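Local coordinates for DegV family protein (PDB 3LUP) that binds a long-chain fatty acid, here elaidic acid, and may take part in lipid transport or fatty acid metabolism, at residues A[159-164]-A[190-195]; A[174-179]-A[201-206]; A[232-237]-A[275-280]. All coordinates share one frame; numbering follows the deposited sequence.

Contact 1: residues A[159-164]-A[190-195]; sequences EGFIVV and KPVLHF
Phe161 and His194 sit side by side on two antiparallel strands of the mixed sheet and point the same way. The His194 methylene sits over the centre of one face of the phenyl ring, with CB 3.5 Å from the centroid of the Phe161 ring. This is a CH-pi contact. The imidazole turns oblique to the phenyl, with the planes at 40°. His194 CG stands between its own backbone N and carbonyl carbon (chi1 80°), which keeps the imidazole beside the phenyl. Val192 CG1 meets the edge of the same phenyl, 3.9 Å from Phe161 CD1.

The other face carries Ile162, Leu193 and Phe195. Ile162 CD1 comes obliquely to the Phe195 ring, and Val164 CG1 packs on Leu193 CD1. Ile162 and Leu193 form a hydrogen-bonded pair, with Ile162 N to Leu193 O at 2.8 Å and Leu193 N to Ile162 O at 2.9 Å. Where the pairing ends, a water bridges Val164 N and Pro191 O. Gly160 and Phe195 belong to the elaidic acid pocket.

Helix 210-224 packs on Phe161 and Val192, and helix 168-173 on Val164 and Leu193. Strand 277-283 flanks 159-163, and strand 201-205 flanks 192-195.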
loop_
_atom_site.group_PDB
_atom_site.type_symbol
_atom_site.label_atom_id
_atom_site.label_comp_id
_atom_site.label_asym_id
_atom_site.label_seq_id
_atom_site.Cartn_x
_atom_site.Cartn_y
_atom_site.Cartn_z
ATOM N N GLU A 159 -1.299 -8.075 6.401
ATOM C CA GLU A 159 -2.374 -8.648 5.615
ATOM C C GLU A 159 -3.140 -7.499 5.008
ATOM O O GLU A 159 -3.247 -6.434 5.624
ATOM C CB GLU A 159 -3.334 -9.440 6.510
ATOM C CG GLU A 159 -2.709 -10.634 7.265
ATOM C CD GLU A 159 -2.275 -11.805 6.354
ATOM O OE1 GLU A 159 -2.882 -12.026 5.264
ATOM O OE2 GLU A 159 -1.322 -12.512 6.751
ATOM N N GLY A 160 -3.692 -7.711 3.819
ATOM C CA GLY A 160 -4.489 -6.699 3.151
ATOM C C GLY A 160 -5.648 -7.352 2.434
ATOM O O GLY A 160 -5.444 -8.101 1.482
ATOM N N PHE A 161 -6.863 -7.077 2.901
ATOM C CA PHE A 161 -8.079 -7.641 2.326
ATOM C C PHE A 161 -8.958 -6.540 1.734
ATOM O O PHE A 161 -9.023 -5.450 2.276
ATOM C CB PHE A 161 -8.827 -8.436 3.393
ATOM C CG PHE A 161 -8.205 -9.785 3.692
ATOM C CD1 PHE A 161 -8.837 -10.968 3.278
ATOM C CD2 PHE A 161 -6.992 -9.879 4.366
ATOM C CE1 PHE A 161 -8.269 -12.220 3.529
ATOM C CE2 PHE A 161 -6.420 -11.138 4.632
ATOM C CZ PHE A 161 -7.063 -12.310 4.207
ATOM N N ILE A 162 -9.630 -6.837 0.625
ATOM C CA ILE A 162 -10.344 -5.825 -0.157
ATOM C C ILE A 162 -11.675 -6.337 -0.665
ATOM O O ILE A 162 -11.803 -7.493 -1.041
ATOM C CB ILE A 162 -9.547 -5.385 -1.431
ATOM C CG1 ILE A 162 -8.026 -5.387 -1.193
ATOM C CG2 ILE A 162 -10.051 -4.027 -1.956
ATOM C CD1 ILE A 162 -7.225 -5.700 -2.462
ATOM N N VAL A 163 -12.661 -5.459 -0.691
ATOM C CA VAL A 163 -13.906 -5.745 -1.374
ATOM C C VAL A 163 -14.190 -4.546 -2.243
ATOM O O VAL A 163 -14.290 -3.424 -1.747
ATOM C CB VAL A 163 -15.076 -5.998 -0.409
ATOM C CG1 VAL A 163 -16.418 -5.993 -1.170
ATOM C CG2 VAL A 163 -14.863 -7.305 0.333
ATOM N N VAL A 164 -14.286 -4.782 -3.543
ATOM C CA VAL A 164 -14.422 -3.685 -4.478
ATOM C C VAL A 164 -15.874 -3.519 -4.919
ATOM O O VAL A 164 -16.705 -4.432 -4.760
ATOM C CB VAL A 164 -13.438 -3.800 -5.686
ATOM C CG1 VAL A 164 -12.013 -3.892 -5.190
ATOM C CG2 VAL A 164 -13.783 -4.979 -6.586
ATOM N N LYS A 190 -19.894 -10.623 -4.679
ATOM C CA LYS A 190 -19.018 -9.666 -3.996
ATOM C C LYS A 190 -17.844 -10.403 -3.352
ATOM O O LYS A 190 -17.878 -10.710 -2.156
ATOM C CB LYS A 190 -19.805 -8.847 -2.960
ATOM C CG LYS A 190 -20.550 -7.636 -3.529
ATOM C CD LYS A 190 -19.604 -6.429 -3.699
ATOM C CE LYS A 190 -20.285 -5.183 -4.286
ATOM N NZ LYS A 190 -21.243 -5.430 -5.415
ATOM N N PRO A 191 -16.801 -10.719 -4.150
ATOM C CA PRO A 191 -15.672 -11.505 -3.638
ATOM C C PRO A 191 -14.800 -10.728 -2.669
ATOM O O PRO A 191 -14.658 -9.509 -2.783
ATOM C CB PRO A 191 -14.870 -11.799 -4.893
ATOM C CG PRO A 191 -15.194 -10.653 -5.814
ATOM C CD PRO A 191 -16.630 -10.380 -5.580
ATOM N N VAL A 192 -14.239 -11.450 -1.708
ATOM C CA VAL A 192 -13.209 -10.936 -0.820
ATOM C C VAL A 192 -11.856 -11.277 -1.446
ATOM O O VAL A 192 -11.583 -12.440 -1.805
ATOM C CB VAL A 192 -13.309 -11.560 0.602
ATOM C CG1 VAL A 192 -12.315 -10.916 1.548
ATOM C CG2 VAL A 192 -14.706 -11.426 1.162
ATOM N N LEU A 193 -11.024 -10.250 -1.583
ATOM C CA LEU A 193 -9.703 -10.375 -2.196
ATOM C C LEU A 193 -8.652 -10.089 -1.159
ATOM O O LEU A 193 -8.930 -9.425 -0.166
ATOM C CB LEU A 193 -9.564 -9.384 -3.349
ATOM C CG LEU A 193 -10.708 -9.401 -4.367
ATOM C CD1 LEU A 193 -10.739 -8.136 -5.181
ATOM C CD2 LEU A 193 -10.599 -10.615 -5.251
ATOM N N HIS A 194 -7.451 -10.612 -1.377
ATOM C CA HIS A 194 -6.339 -10.349 -0.483
ATOM C C HIS A 194 -4.998 -10.389 -1.194
ATOM O O HIS A 194 -4.926 -10.738 -2.368
ATOM C CB HIS A 194 -6.382 -11.306 0.711
ATOM C CG HIS A 194 -5.852 -12.679 0.435
ATOM N ND1 HIS A 194 -6.092 -13.359 -0.740
ATOM C CD2 HIS A 194 -5.116 -13.515 1.207
ATOM C CE1 HIS A 194 -5.520 -14.550 -0.684
ATOM N NE2 HIS A 194 -4.921 -14.668 0.487
ATOM N N PHE A 195 -3.939 -10.009 -0.487
ATOM C CA PHE A 195 -2.577 -10.161 -1.000
ATOM C C PHE A 195 -1.978 -11.535 -0.721
ATOM O O PHE A 195 -1.986 -12.015 0.415
ATOM C CB PHE A 195 -1.675 -9.089 -0.418
ATOM C CG PHE A 195 -1.766 -7.769 -1.123
ATOM C CD1 PHE A 195 -0.709 -7.319 -1.924
ATOM C CD2 PHE A 195 -2.894 -6.959 -0.981
ATOM C CE1 PHE A 195 -0.770 -6.092 -2.577
ATOM C CE2 PHE A 195 -2.971 -5.720 -1.645
ATOM C CZ PHE A 195 -1.897 -5.290 -2.445
HETATM O O HOH W 1 -14.271 -7.558 -4.640
#

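Contact 2: residues A[174-179]-A[201-206]; sequences GRLSNG and IVVYEK. With ELA (Elaidic acid), chain B.
Ser177 holds the carbonyl of Ile201 with two hydrogen bonds. The contact joins the linker between helices 168-173 and 179-186 to strand 201-205, an outermost strand of the mixed sheet in this DegV-family fatty acid-binding fold. Ser177 N approaches Ile201 O almost head-on, at 3.0 Å with an N-H...O angle of 169°. The hydroxyl donates to the same oxygen from above the carbonyl plane, with Ser177 OG 2.6 Å from Ile201 O. One acceptor therefore takes two donors from a single residue, which fixes the linker against the start of the strand.

Beside this grip, Leu176 CD1 reaches along the strand to Val203 CG2. Leu176 CG is anti to its own backbone nitrogen (chi1 178°), and this carries the branch toward the strand. Behind it, Leu170 and Val171 of helix 168-173 pack on Leu176, while Ile182 and Leu186 of helix 179-186 pack on Val203. A type II turn from Leu176 to Gly179 leads the chain into that second helix.

Arg175 and Ile201 also line the ligand pocket. Ile201 CD1 touches the acyl chain, 3.5 Å from C12 of the elaidic acid. Arg175 turns its end away from the strand. Its NH1 is hydrogen-bonded to the backbone oxygen of Ile96, which helps to place the guanidinium. The ligand carboxyl carbon lies at the guanidinium edge, in plane. The positive charge there probably favours the carboxylate form of the fatty acid. Arg175 NH2 donates to carboxyl O of the ligand at 2.9 Å, with an angle of 156° at the hydrogen.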
loop_
_atom_site.group_PDB
_atom_site.type_symbol
_atom_site.label_atom_id
_atom_site.label_comp_id
_atom_site.label_asym_id
_atom_site.label_seq_id
_atom_site.Cartn_x
_atom_site.Cartn_y
_atom_site.Cartn_z
ATOM N N GLY A 174 -5.173 -4.922 -14.440
ATOM C CA GLY A 174 -4.326 -6.106 -14.481
ATOM C C GLY A 174 -3.739 -6.542 -13.159
ATOM O O GLY A 174 -2.916 -7.457 -13.134
ATOM N N ARG A 175 -4.142 -5.907 -12.057
ATOM C CA ARG A 175 -3.541 -6.244 -10.752
ATOM C C ARG A 175 -4.219 -7.414 -10.043
ATOM O O ARG A 175 -3.636 -8.003 -9.127
ATOM C CB ARG A 175 -3.403 -5.038 -9.818
ATOM C CG ARG A 175 -2.917 -3.764 -10.477
ATOM C CD ARG A 175 -1.463 -3.773 -10.908
ATOM N NE ARG A 175 -1.324 -2.883 -12.060
ATOM C CZ ARG A 175 -0.190 -2.351 -12.506
ATOM N NH1 ARG A 175 0.958 -2.596 -11.907
ATOM N NH2 ARG A 175 -0.212 -1.556 -13.561
ATOM N N LEU A 176 -5.437 -7.744 -10.466
ATOM C CA LEU A 176 -6.049 -9.022 -10.098
ATOM C C LEU A 176 -5.440 -10.130 -10.958
ATOM O O LEU A 176 -5.491 -10.069 -12.197
ATOM C CB LEU A 176 -7.576 -8.992 -10.266
ATOM C CG LEU A 176 -8.293 -10.318 -9.951
ATOM C CD1 LEU A 176 -8.109 -10.749 -8.494
ATOM C CD2 LEU A 176 -9.769 -10.254 -10.297
ATOM N N SER A 177 -4.860 -11.135 -10.303
ATOM C CA SER A 177 -4.163 -12.204 -11.018
ATOM C C SER A 177 -5.162 -13.132 -11.679
ATOM O O SER A 177 -6.200 -13.443 -11.077
ATOM C CB SER A 177 -3.282 -13.004 -10.068
ATOM O OG SER A 177 -2.975 -12.229 -8.923
ATOM N N ASN A 178 -4.822 -13.563 -12.905
ATOM C CA ASN A 178 -5.650 -14.418 -13.778
ATOM C C ASN A 178 -7.048 -13.822 -14.023
ATOM O O ASN A 178 -7.989 -14.541 -14.393
ATOM C CB ASN A 178 -5.714 -15.868 -13.244
ATOM C CG ASN A 178 -6.241 -16.866 -14.281
ATOM O OD1 ASN A 178 -6.032 -16.700 -15.482
ATOM N ND2 ASN A 178 -6.932 -17.903 -13.814
ATOM N N GLY A 179 -7.152 -12.498 -13.844
ATOM C CA GLY A 179 -8.426 -11.769 -13.804
ATOM C C GLY A 179 -9.322 -11.938 -15.014
ATOM O O GLY A 179 -10.524 -12.132 -14.876
ATOM N N ILE A 201 -2.567 -9.738 -5.811
ATOM C CA ILE A 201 -3.954 -9.728 -5.424
ATOM C C ILE A 201 -4.659 -10.905 -6.064
ATOM O O ILE A 201 -4.638 -11.063 -7.291
ATOM C CB ILE A 201 -4.653 -8.426 -5.751
ATOM C CG1 ILE A 201 -3.782 -7.227 -5.306
ATOM C CG2 ILE A 201 -6.047 -8.441 -5.093
ATOM C CD1 ILE A 201 -4.447 -5.852 -5.491
ATOM N N VAL A 202 -5.229 -11.752 -5.208
ATOM C CA VAL A 202 -5.955 -12.953 -5.625
ATOM C C VAL A 202 -7.299 -12.960 -4.899
ATOM O O VAL A 202 -7.505 -12.182 -3.955
ATOM C CB VAL A 202 -5.164 -14.303 -5.359
ATOM C CG1 VAL A 202 -3.778 -14.244 -5.935
ATOM C CG2 VAL A 202 -5.099 -14.650 -3.887
ATOM N N VAL A 203 -8.215 -13.820 -5.345
ATOM C CA VAL A 203 -9.496 -13.947 -4.674
ATOM C C VAL A 203 -9.313 -14.817 -3.445
ATOM O O VAL A 203 -8.889 -15.967 -3.531
ATOM C CB VAL A 203 -10.597 -14.531 -5.593
ATOM C CG1 VAL A 203 -11.948 -14.522 -4.886
ATOM C CG2 VAL A 203 -10.671 -13.750 -6.904
ATOM N N TYR A 204 -9.619 -14.250 -2.289
ATOM C CA TYR A 204 -9.626 -15.030 -1.069
ATOM C C TYR A 204 -10.877 -15.911 -1.019
ATOM O O TYR A 204 -10.770 -17.125 -0.883
ATOM C CB TYR A 204 -9.542 -14.106 0.146
ATOM C CG TYR A 204 -9.478 -14.830 1.467
ATOM C CD1 TYR A 204 -8.321 -15.508 1.860
ATOM C CD2 TYR A 204 -10.574 -14.827 2.331
ATOM C CE1 TYR A 204 -8.257 -16.174 3.080
ATOM C CE2 TYR A 204 -10.522 -15.483 3.554
ATOM C CZ TYR A 204 -9.362 -16.155 3.920
ATOM O OH TYR A 204 -9.326 -16.807 5.128
ATOM N N GLU A 205 -12.054 -15.299 -1.170
ATOM C CA GLU A 205 -13.319 -16.005 -0.965
ATOM C C GLU A 205 -14.436 -15.451 -1.871
ATOM O O GLU A 205 -14.553 -14.231 -2.033
ATOM C CB GLU A 205 -13.700 -15.886 0.517
ATOM C CG GLU A 205 -14.675 -16.924 1.046
ATOM C CD GLU A 205 -14.852 -16.848 2.572
ATOM O OE1 GLU A 205 -13.827 -16.739 3.296
ATOM O OE2 GLU A 205 -16.019 -16.911 3.047
ATOM N N LYS A 206 -15.229 -16.345 -2.474
ATOM C CA LYS A 206 -16.467 -15.945 -3.154
ATOM C C LYS A 206 -17.517 -15.675 -2.081
ATOM O O LYS A 206 -17.900 -16.578 -1.336
ATOM C CB LYS A 206 -16.973 -17.037 -4.112
ATOM C CG LYS A 206 -16.248 -17.136 -5.467
ATOM C CD LYS A 206 -16.808 -18.254 -6.363
ATOM C CE LYS A 206 -17.668 -17.715 -7.507
ATOM N NZ LYS A 206 -18.619 -18.714 -8.103
HETATM C CA ELA B . 2.911 0.176 -12.535
HETATM C C ELA B . 2.849 0.100 -14.064
HETATM O O ELA B . 1.771 0.223 -14.717
HETATM C C3 ELA B . 2.486 1.527 -11.964
HETATM C C4 ELA B . 2.858 1.645 -10.490
HETATM C C5 ELA B . 1.643 1.952 -9.591
HETATM C C6 ELA B . 0.895 0.672 -9.196
HETATM C C7 ELA B . -0.510 0.832 -8.629
HETATM C C8 ELA B . -1.123 -0.547 -8.353
HETATM C C9 ELA B . -1.999 -0.534 -7.108
HETATM C C10 ELA B . -2.908 -1.658 -6.776
HETATM C C11 ELA B . -4.123 -1.404 -5.906
HETATM C C12 ELA B . -4.257 -2.414 -4.774
HETATM C C13 ELA B . -4.010 -1.816 -3.399
HETATM C C14 ELA B . -4.812 -2.494 -2.297
HETATM C C15 ELA B . -4.582 -1.773 -0.961
HETATM C C16 ELA B . -5.077 -2.553 0.259
HETATM C C17 ELA B . -3.924 -2.906 1.191
HETATM C C18 ELA B . -4.315 -2.822 2.661
HETATM O OXT ELA B . 3.908 -0.115 -14.698
#

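Contact 3: residues A[232-237]-A[275-280]; sequences IAIIHS and GAVAFG. With ELA (Elaidic acid), chain B.
This is a buried antiparallel strand pairing in the mixed sheet, between 232-237 and 275-280. Backbone bonds carry it, and alanines and glycines make up much of 275-280. Ala233 pairs with Gly280 and Ile235 with Ala278 as hydrogen-bonded pairs. Ile235 N to Ala278 O is 2.9 Å, and the return bond from Ala278 N to Ile235 O is 2.8 Å.

At the far end Ser237 binds the approaching chain at three points. Its N donates to Ala276 O and its O accepts from Gly275 N. Ser237 OG also accepts from Ala276 N at 3.1 Å. The hydroxyl lies between its own backbone N and carbonyl carbon (chi1 57°), close to Ala276. It also bonds to Gly273 O.

Ile234 and Val277 lie side by side on one face, with Ile234 CG2 4.1 Å from Val277 CG2. Helix 240-252 packs on both. Phe279 projects from the same face toward helix 210-224 and lies nearly parallel to the Phe161 ring.

Ile235 and Ala278 point to the opposite face, where Gly280 has no side chain. There Ile235 CD1 meets the end of the fatty acid, 3.7 Å from its C18. Gly280 CA lies 3.8 Å from the same C18, close against the terminal methyl. Here helices 210-224 and 240-252 cover one face of the pair and the acyl tail ends on the other, which fits the lipid pocket of a DegV-family protein.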
loop_
_atom_site.group_PDB
_atom_site.type_symbol
_atom_site.label_atom_id
_atom_site.label_comp_id
_atom_site.label_asym_id
_atom_site.label_seq_id
_atom_site.Cartn_x
_atom_site.Cartn_y
_atom_site.Cartn_z
ATOM N N ILE A 232 -4.525 -1.680 12.985
ATOM C CA ILE A 232 -5.545 -2.004 11.970
ATOM C C ILE A 232 -6.088 -0.758 11.247
ATOM O O ILE A 232 -6.432 0.242 11.884
ATOM C CB ILE A 232 -6.739 -2.825 12.542
ATOM C CG1 ILE A 232 -6.248 -3.925 13.478
ATOM C CG2 ILE A 232 -7.567 -3.449 11.415
ATOM C CD1 ILE A 232 -7.339 -4.521 14.330
ATOM N N ALA A 233 -6.172 -0.834 9.919
ATOM C CA ALA A 233 -6.592 0.294 9.109
ATOM C C ALA A 233 -7.755 -0.128 8.221
ATOM O O ALA A 233 -7.654 -1.128 7.508
ATOM C CB ALA A 233 -5.419 0.792 8.254
ATOM N N ILE A 234 -8.862 0.610 8.282
ATOM C CA ILE A 234 -9.909 0.469 7.283
ATOM C C ILE A 234 -9.678 1.557 6.242
ATOM O O ILE A 234 -9.531 2.737 6.573
ATOM C CB ILE A 234 -11.305 0.630 7.869
ATOM C CG1 ILE A 234 -11.513 -0.344 9.023
ATOM C CG2 ILE A 234 -12.363 0.421 6.778
ATOM C CD1 ILE A 234 -12.665 0.051 9.934
ATOM N N ILE A 235 -9.623 1.157 4.982
ATOM C CA ILE A 235 -9.232 2.073 3.922
ATOM C C ILE A 235 -10.292 2.011 2.831
ATOM O O ILE A 235 -10.763 0.934 2.503
ATOM C CB ILE A 235 -7.845 1.706 3.350
ATOM C CG1 ILE A 235 -6.889 1.301 4.479
ATOM C CG2 ILE A 235 -7.275 2.862 2.534
ATOM C CD1 ILE A 235 -6.088 0.053 4.186
ATOM N N HIS A 236 -10.680 3.160 2.287
ATOM C CA HIS A 236 -11.728 3.194 1.290
ATOM C C HIS A 236 -11.488 4.243 0.219
ATOM O O HIS A 236 -10.815 5.253 0.460
ATOM C CB HIS A 236 -13.078 3.447 1.963
ATOM C CG HIS A 236 -13.201 4.807 2.558
ATOM N ND1 HIS A 236 -13.815 5.850 1.901
ATOM C CD2 HIS A 236 -12.755 5.310 3.731
ATOM C CE1 HIS A 236 -13.760 6.933 2.654
ATOM N NE2 HIS A 236 -13.126 6.631 3.773
ATOM N N SER A 237 -12.046 4.004 -0.964
ATOM C CA SER A 237 -12.043 5.009 -2.023
ATOM C C SER A 237 -13.454 5.590 -2.170
ATOM O O SER A 237 -14.249 5.134 -2.989
ATOM C CB SER A 237 -11.511 4.427 -3.341
ATOM O OG SER A 237 -12.272 3.296 -3.755
ATOM N N GLY A 275 -15.752 3.359 -4.725
ATOM C CA GLY A 275 -16.594 2.484 -3.923
ATOM C C GLY A 275 -15.881 1.298 -3.277
ATOM O O GLY A 275 -16.548 0.448 -2.674
ATOM N N ALA A 276 -14.547 1.212 -3.398
ATOM C CA ALA A 276 -13.797 0.106 -2.788
ATOM C C ALA A 276 -13.639 0.277 -1.273
ATOM O O ALA A 276 -13.596 1.407 -0.779
ATOM C CB ALA A 276 -12.461 -0.035 -3.429
ATOM N N VAL A 277 -13.580 -0.848 -0.548
ATOM C CA VAL A 277 -13.265 -0.873 0.897
ATOM C C VAL A 277 -12.279 -2.010 1.170
ATOM O O VAL A 277 -12.333 -3.068 0.529
ATOM C CB VAL A 277 -14.545 -0.986 1.804
ATOM C CG1 VAL A 277 -15.035 -2.411 1.888
ATOM C CG2 VAL A 277 -14.281 -0.462 3.207
ATOM N N ALA A 278 -11.359 -1.774 2.102
ATOM C CA ALA A 278 -10.283 -2.719 2.397
ATOM C C ALA A 278 -9.906 -2.618 3.853
ATOM O O ALA A 278 -10.273 -1.660 4.530
ATOM C CB ALA A 278 -9.074 -2.423 1.548
ATOM N N PHE A 279 -9.172 -3.604 4.346
ATOM C CA PHE A 279 -8.432 -3.387 5.575
ATOM C C PHE A 279 -6.974 -3.791 5.377
ATOM O O PHE A 279 -6.650 -4.575 4.478
ATOM C CB PHE A 279 -9.074 -4.081 6.795
ATOM C CG PHE A 279 -8.924 -5.581 6.808
ATOM C CD1 PHE A 279 -9.985 -6.398 6.425
ATOM C CD2 PHE A 279 -7.746 -6.169 7.221
ATOM C CE1 PHE A 279 -9.870 -7.787 6.437
ATOM C CE2 PHE A 279 -7.611 -7.551 7.239
ATOM C CZ PHE A 279 -8.680 -8.369 6.844
ATOM N N GLY A 280 -6.101 -3.237 6.214
ATOM C CA GLY A 280 -4.722 -3.685 6.288
ATOM C C GLY A 280 -4.320 -3.745 7.744
ATOM O O GLY A 280 -4.689 -2.846 8.522
HETATM C CA ELA B . 2.911 0.176 -12.535
HETATM C C ELA B . 2.849 0.100 -14.064
HETATM O O ELA B . 1.771 0.223 -14.717
HETATM C C3 ELA B . 2.486 1.527 -11.964
HETATM C C4 ELA B . 2.858 1.645 -10.490
HETATM C C5 ELA B . 1.643 1.952 -9.591
HETATM C C6 ELA B . 0.895 0.672 -9.196
HETATM C C7 ELA B . -0.510 0.832 -8.629
HETATM C C8 ELA B . -1.123 -0.547 -8.353
HETATM C C9 ELA B . -1.999 -0.534 -7.108
HETATM C C10 ELA B . -2.908 -1.658 -6.776
HETATM C C11 ELA B . -4.123 -1.404 -5.906
HETATM C C12 ELA B . -4.257 -2.414 -4.774
HETATM C C13 ELA B . -4.010 -1.816 -3.399
HETATM C C14 ELA B . -4.812 -2.494 -2.297
HETATM C C15 ELA B . -4.582 -1.773 -0.961
HETATM C C16 ELA B . -5.077 -2.553 0.259
HETATM C C17 ELA B . -3.924 -2.906 1.191
HETATM C C18 ELA B . -4.315 -2.822 2.661
HETATM O OXT ELA B . 3.908 -0.115 -14.698
#

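Overall arrangement
All three contacts reach one mixed sheet; contacts 1 and 3 pair its strands, and contact 2 sets a loop against its outermost strand 201-205. Strand 192-195 of contact 1 lies next to strand 201-205 of contact 2, with His194 N 3.0 Å from Val202 O. Contact 1 meets contact 3 on its other flank, with Val163 N 2.7 Å from Val277 O. The centres of contacts 1 and 2 are about 8 Å apart, and those of contacts 1 and 3 about 9 Å. Contacts 2 and 3 do not touch; their centres lie about 17 Å apart. The elaidic acid spans that gap: its carboxyl group is at contact 2 and its methyl end at contact 3. Contact 1 adds Gly160, Ile162 and Phe195 alongside the chain.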